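Local coordinates for protein EmGH1 (Erythrobacter marinus, PDB 5Z87) that probably hydrolyses beta-glucosides as a member of glycosyl hydrolase family 3, with a TIM-barrel-like N-terminal domain, at residues A[154-166]-A[207-219]. Numbering follows the deposited sequence.
Sequences RPDMVRQVFEATA and SAKAIVEGLQGAP
Two neighbouring helices of the TIM-barrel-like N-terminal domain, 155-171 and 201-216, which precede the adjacent parallel strands 176-177 and 229-235, pack through F162, I211, G214 and L215. Their short segments run roughly parallel, crossing at -33° with axes only 7.0 Å apart. G214 allows that closeness: a CB there would clash with R159 O. G214 CA lies 3.5 Å from R159 O and G214 O 3.3 Å from E163 CA, both CA-H...O contacts. With CG anti to the carbonyl carbon (chi1 -74°), the F162 ring is set alongside I211, whose CG2 sits 3.9 Å from the ring centroid in a CH-pi contact over one face; V161 CG1 covers the opposite face toward the rim. I211 CG1 reaches V158 CG1 at 3.7 Å, and L215 CG meets F162 CB at 3.8 Å. Replacing F162 with alanine is likely to leave I211 CG2 without its aromatic partner and open a gap beside L215. Within 154-166, R159 NH1 makes a salt bridge to E163 OE2 at 2.9 Å, in the guanidinium plane but from above the carboxylate plane. R227 adds a second salt bridge to E163. With no direct hydrogen bond between the segments, the interface rests on close backbone approach and apolar packing.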
loop_
_atom_site.group_PDB
_atom_site.type_symbol
_atom_site.label_atom_id
_atom_site.label_comp_id
_atom_site.label_asym_id
_atom_site.label_seq_id
_atom_site.Cartn_x
_atom_site.Cartn_y
_atom_site.Cartn_z
ATOM N N ARG A 154 -27.200 -0.074 12.879
ATOM C CA ARG A 154 -28.610 -0.465 12.959
ATOM C C ARG A 154 -28.973 -1.227 11.690
ATOM O O ARG A 154 -29.637 -0.686 10.796
ATOM C CB ARG A 154 -29.522 0.755 13.125
ATOM C CG ARG A 154 -29.457 1.439 14.484
ATOM C CD ARG A 154 -30.003 0.535 15.565
ATOM N NE ARG A 154 -31.406 0.199 15.331
ATOM C CZ ARG A 154 -32.431 0.984 15.650
ATOM N NH1 ARG A 154 -32.226 2.163 16.230
ATOM N NH2 ARG A 154 -33.667 0.583 15.393
ATOM N N PRO A 155 -28.530 -2.477 11.559
ATOM C CA PRO A 155 -28.862 -3.216 10.330
ATOM C C PRO A 155 -30.357 -3.435 10.159
ATOM O O PRO A 155 -30.827 -3.536 9.018
ATOM C CB PRO A 155 -28.086 -4.533 10.479
ATOM C CG PRO A 155 -27.640 -4.591 11.914
ATOM C CD PRO A 155 -27.554 -3.192 12.402
ATOM N N ASP A 156 -31.121 -3.478 11.255
ATOM C CA ASP A 156 -32.575 -3.558 11.146
ATOM C C ASP A 156 -33.133 -2.353 10.401
ATOM O O ASP A 156 -34.044 -2.490 9.575
ATOM C CB ASP A 156 -33.211 -3.678 12.536
ATOM C CG ASP A 156 -32.874 -2.489 13.455
ATOM O OD1 ASP A 156 -31.807 -1.854 13.298
ATOM O OD2 ASP A 156 -33.687 -2.188 14.347
ATOM N N MET A 157 -32.587 -1.164 10.655
ATOM C CA MET A 157 -33.073 -0.010 9.912
ATOM C C MET A 157 -32.523 0.023 8.492
ATOM O O MET A 157 -33.182 0.561 7.589
ATOM C CB MET A 157 -32.727 1.273 10.660
ATOM C CG MET A 157 -33.534 1.459 11.939
ATOM S SD MET A 157 -33.089 2.986 12.795
ATOM C CE MET A 157 -33.374 4.218 11.525
ATOM N N VAL A 158 -31.325 -0.539 8.279
ATOM C CA VAL A 158 -30.780 -0.659 6.927
ATOM C C VAL A 158 -31.731 -1.459 6.043
ATOM O O VAL A 158 -32.026 -1.069 4.906
ATOM C CB VAL A 158 -29.379 -1.298 6.964
ATOM C CG1 VAL A 158 -28.912 -1.632 5.561
ATOM C CG2 VAL A 158 -28.380 -0.377 7.657
ATOM N N ARG A 159 -32.224 -2.592 6.562
ATOM C CA ARG A 159 -33.159 -3.424 5.809
ATOM C C ARG A 159 -34.411 -2.637 5.418
ATOM O O ARG A 159 -34.877 -2.721 4.274
ATOM C CB ARG A 159 -33.528 -4.660 6.631
ATOM C CG ARG A 159 -34.329 -5.688 5.854
ATOM C CD ARG A 159 -35.187 -6.571 6.752
ATOM N NE ARG A 159 -36.201 -5.805 7.485
ATOM C CZ ARG A 159 -37.307 -5.276 6.949
ATOM N NH1 ARG A 159 -37.574 -5.411 5.647
ATOM N NH2 ARG A 159 -38.149 -4.594 7.720
ATOM N N GLN A 160 -34.947 -1.843 6.351
ATOM C CA GLN A 160 -36.103 -0.995 6.064
ATOM C C GLN A 160 -35.787 0.046 4.998
ATOM O O GLN A 160 -36.617 0.322 4.123
ATOM C CB GLN A 160 -36.568 -0.287 7.338
ATOM C CG GLN A 160 -37.123 -1.181 8.411
ATOM C CD GLN A 160 -37.288 -0.433 9.719
ATOM O OE1 GLN A 160 -36.978 -0.953 10.782
ATOM N NE2 GLN A 160 -37.763 0.805 9.641
ATOM N N VAL A 161 -34.603 0.657 5.072
ATOM C CA VAL A 161 -34.253 1.690 4.102
ATOM C C VAL A 161 -34.260 1.121 2.693
ATOM O O VAL A 161 -34.733 1.766 1.742
ATOM C CB VAL A 161 -32.893 2.316 4.447
ATOM C CG1 VAL A 161 -32.234 2.879 3.180
ATOM C CG2 VAL A 161 -33.082 3.404 5.477
ATOM N N PHE A 162 -33.751 -0.101 2.532
ATOM C CA PHE A 162 -33.669 -0.659 1.198
ATOM C C PHE A 162 -34.944 -1.379 0.787
ATOM O O PHE A 162 -35.183 -1.543 -0.413
ATOM C CB PHE A 162 -32.410 -1.533 1.095
ATOM C CG PHE A 162 -31.159 -0.700 1.016
ATOM C CD1 PHE A 162 -30.783 -0.113 -0.179
ATOM C CD2 PHE A 162 -30.432 -0.401 2.160
ATOM C CE1 PHE A 162 -29.660 0.703 -0.250
ATOM C CE2 PHE A 162 -29.308 0.422 2.098
ATOM C CZ PHE A 162 -28.921 0.967 0.890
ATOM N N GLU A 163 -35.791 -1.752 1.742
ATOM C CA GLU A 163 -37.157 -2.129 1.401
ATOM C C GLU A 163 -37.896 -0.948 0.785
ATOM O O GLU A 163 -38.545 -1.084 -0.259
ATOM C CB GLU A 163 -37.871 -2.649 2.647
ATOM C CG GLU A 163 -39.287 -3.184 2.413
ATOM C CD GLU A 163 -39.998 -3.469 3.717
ATOM O OE1 GLU A 163 -40.563 -2.521 4.295
ATOM O OE2 GLU A 163 -39.973 -4.629 4.182
ATOM N N ALA A 164 -37.776 0.238 1.400
ATOM C CA ALA A 164 -38.390 1.436 0.828
ATOM C C ALA A 164 -37.801 1.752 -0.536
ATOM O O ALA A 164 -38.529 2.127 -1.466
ATOM C CB ALA A 164 -38.222 2.638 1.765
ATOM N N THR A 165 -36.480 1.601 -0.675
ATOM C CA THR A 165 -35.829 1.879 -1.947
ATOM C C THR A 165 -36.300 0.920 -3.035
ATOM O O THR A 165 -36.495 1.324 -4.189
ATOM C CB THR A 165 -34.304 1.789 -1.787
ATOM O OG1 THR A 165 -33.851 2.766 -0.836
ATOM C CG2 THR A 165 -33.627 2.027 -3.122
ATOM N N ALA A 166 -36.461 -0.365 -2.691
ATOM C CA ALA A 166 -36.916 -1.337 -3.678
ATOM C C ALA A 166 -38.331 -1.011 -4.168
ATOM O O ALA A 166 -38.612 -1.079 -5.374
ATOM C CB ALA A 166 -36.846 -2.747 -3.089
ATOM N N SER A 207 -23.993 -5.621 6.981
ATOM C CA SER A 207 -24.702 -4.646 6.169
ATOM C C SER A 207 -25.117 -5.237 4.827
ATOM O O SER A 207 -26.244 -5.013 4.374
ATOM C CB SER A 207 -23.834 -3.406 5.965
ATOM O OG SER A 207 -23.346 -2.929 7.206
ATOM N N ALA A 208 -24.222 -5.994 4.179
ATOM C CA ALA A 208 -24.533 -6.560 2.865
ATOM C C ALA A 208 -25.767 -7.457 2.921
ATOM O O ALA A 208 -26.632 -7.386 2.040
ATOM C CB ALA A 208 -23.332 -7.345 2.325
ATOM N N LYS A 209 -25.869 -8.295 3.960
ATOM C CA LYS A 209 -27.029 -9.164 4.111
ATOM C C LYS A 209 -28.305 -8.363 4.313
ATOM O O LYS A 209 -29.363 -8.732 3.796
ATOM C CB LYS A 209 -26.840 -10.115 5.289
ATOM C CG LYS A 209 -25.593 -10.955 5.217
ATOM C CD LYS A 209 -25.797 -12.313 5.846
ATOM C CE LYS A 209 -26.103 -12.236 7.311
ATOM N NZ LYS A 209 -26.832 -13.485 7.700
ATOM N N ALA A 210 -28.238 -7.284 5.099
ATOM C CA ALA A 210 -29.446 -6.509 5.360
ATOM C C ALA A 210 -29.888 -5.748 4.115
ATOM O O ALA A 210 -31.089 -5.638 3.847
ATOM C CB ALA A 210 -29.221 -5.551 6.529
ATOM N N ILE A 211 -28.931 -5.224 3.346
ATOM C CA ILE A 211 -29.250 -4.543 2.093
ATOM C C ILE A 211 -29.884 -5.511 1.106
ATOM O O ILE A 211 -30.888 -5.194 0.458
ATOM C CB ILE A 211 -27.992 -3.895 1.479
ATOM C CG1 ILE A 211 -27.376 -2.852 2.413
ATOM C CG2 ILE A 211 -28.330 -3.262 0.102
ATOM C CD1 ILE A 211 -25.918 -2.527 2.063
ATOM N N VAL A 212 -29.273 -6.684 0.928
ATOM C CA VAL A 212 -29.805 -7.636 -0.040
ATOM C C VAL A 212 -31.197 -8.080 0.388
ATOM O O VAL A 212 -32.127 -8.134 -0.425
ATOM C CB VAL A 212 -28.854 -8.840 -0.225
ATOM C CG1 VAL A 212 -29.488 -9.907 -1.133
ATOM C CG2 VAL A 212 -27.523 -8.404 -0.810
ATOM N N GLU A 213 -31.374 -8.357 1.677
ATOM C CA GLU A 213 -32.673 -8.809 2.146
ATOM C C GLU A 213 -33.699 -7.678 2.175
ATOM O O GLU A 213 -34.900 -7.958 2.159
ATOM C CB GLU A 213 -32.504 -9.500 3.507
ATOM C CG GLU A 213 -31.791 -10.864 3.345
ATOM C CD GLU A 213 -31.485 -11.600 4.644
ATOM O OE1 GLU A 213 -30.961 -10.981 5.604
ATOM O OE2 GLU A 213 -31.740 -12.825 4.683
ATOM N N GLY A 214 -33.261 -6.417 2.174
ATOM C CA GLY A 214 -34.173 -5.303 1.996
ATOM C C GLY A 214 -34.571 -5.080 0.549
ATOM O O GLY A 214 -35.740 -4.832 0.252
ATOM N N LEU A 215 -33.607 -5.162 -0.370
ATOM C CA LEU A 215 -33.903 -4.898 -1.775
ATOM C C LEU A 215 -34.614 -6.074 -2.448
ATOM O O LEU A 215 -35.479 -5.869 -3.304
ATOM C CB LEU A 215 -32.614 -4.554 -2.526
ATOM C CG LEU A 215 -32.078 -3.130 -2.358
ATOM C CD1 LEU A 215 -30.659 -3.023 -2.931
ATOM C CD2 LEU A 215 -33.009 -2.115 -3.025
ATOM N N GLN A 216 -34.249 -7.306 -2.090
ATOM C CA GLN A 216 -34.792 -8.501 -2.724
ATOM C C GLN A 216 -35.870 -9.184 -1.900
ATOM O O GLN A 216 -36.599 -10.019 -2.444
ATOM C CB GLN A 216 -33.682 -9.534 -2.988
ATOM C CG GLN A 216 -32.655 -9.134 -4.041
ATOM C CD GLN A 216 -31.824 -10.316 -4.550
ATOM O OE1 GLN A 216 -31.186 -10.232 -5.606
ATOM N NE2 GLN A 216 -31.834 -11.423 -3.803
ATOM N N GLY A 217 -35.976 -8.871 -0.611
ATOM C CA GLY A 217 -36.743 -9.684 0.308
ATOM C C GLY A 217 -35.915 -10.835 0.844
ATOM O O GLY A 217 -34.821 -11.150 0.366
ATOM N N ALA A 218 -36.459 -11.479 1.869
ATOM C CA ALA A 218 -35.845 -12.677 2.406
ATOM C C ALA A 218 -35.736 -13.740 1.309
ATOM O O ALA A 218 -36.608 -13.827 0.442
ATOM C CB ALA A 218 -36.672 -13.194 3.581
ATOM N N PRO A 219 -34.673 -14.550 1.314
ATOM C CA PRO A 219 -34.472 -15.517 0.222
ATOM C C PRO A 219 -35.738 -16.317 -0.065
ATOM O O PRO A 219 -36.375 -16.845 0.847
ATOM C CB PRO A 219 -33.354 -16.426 0.747
ATOM C CG PRO A 219 -32.708 -15.677 1.858
ATOM C CD PRO A 219 -33.734 -14.756 2.429
HETATM O O HOH W 1 -36.790 -7.300 3.675
#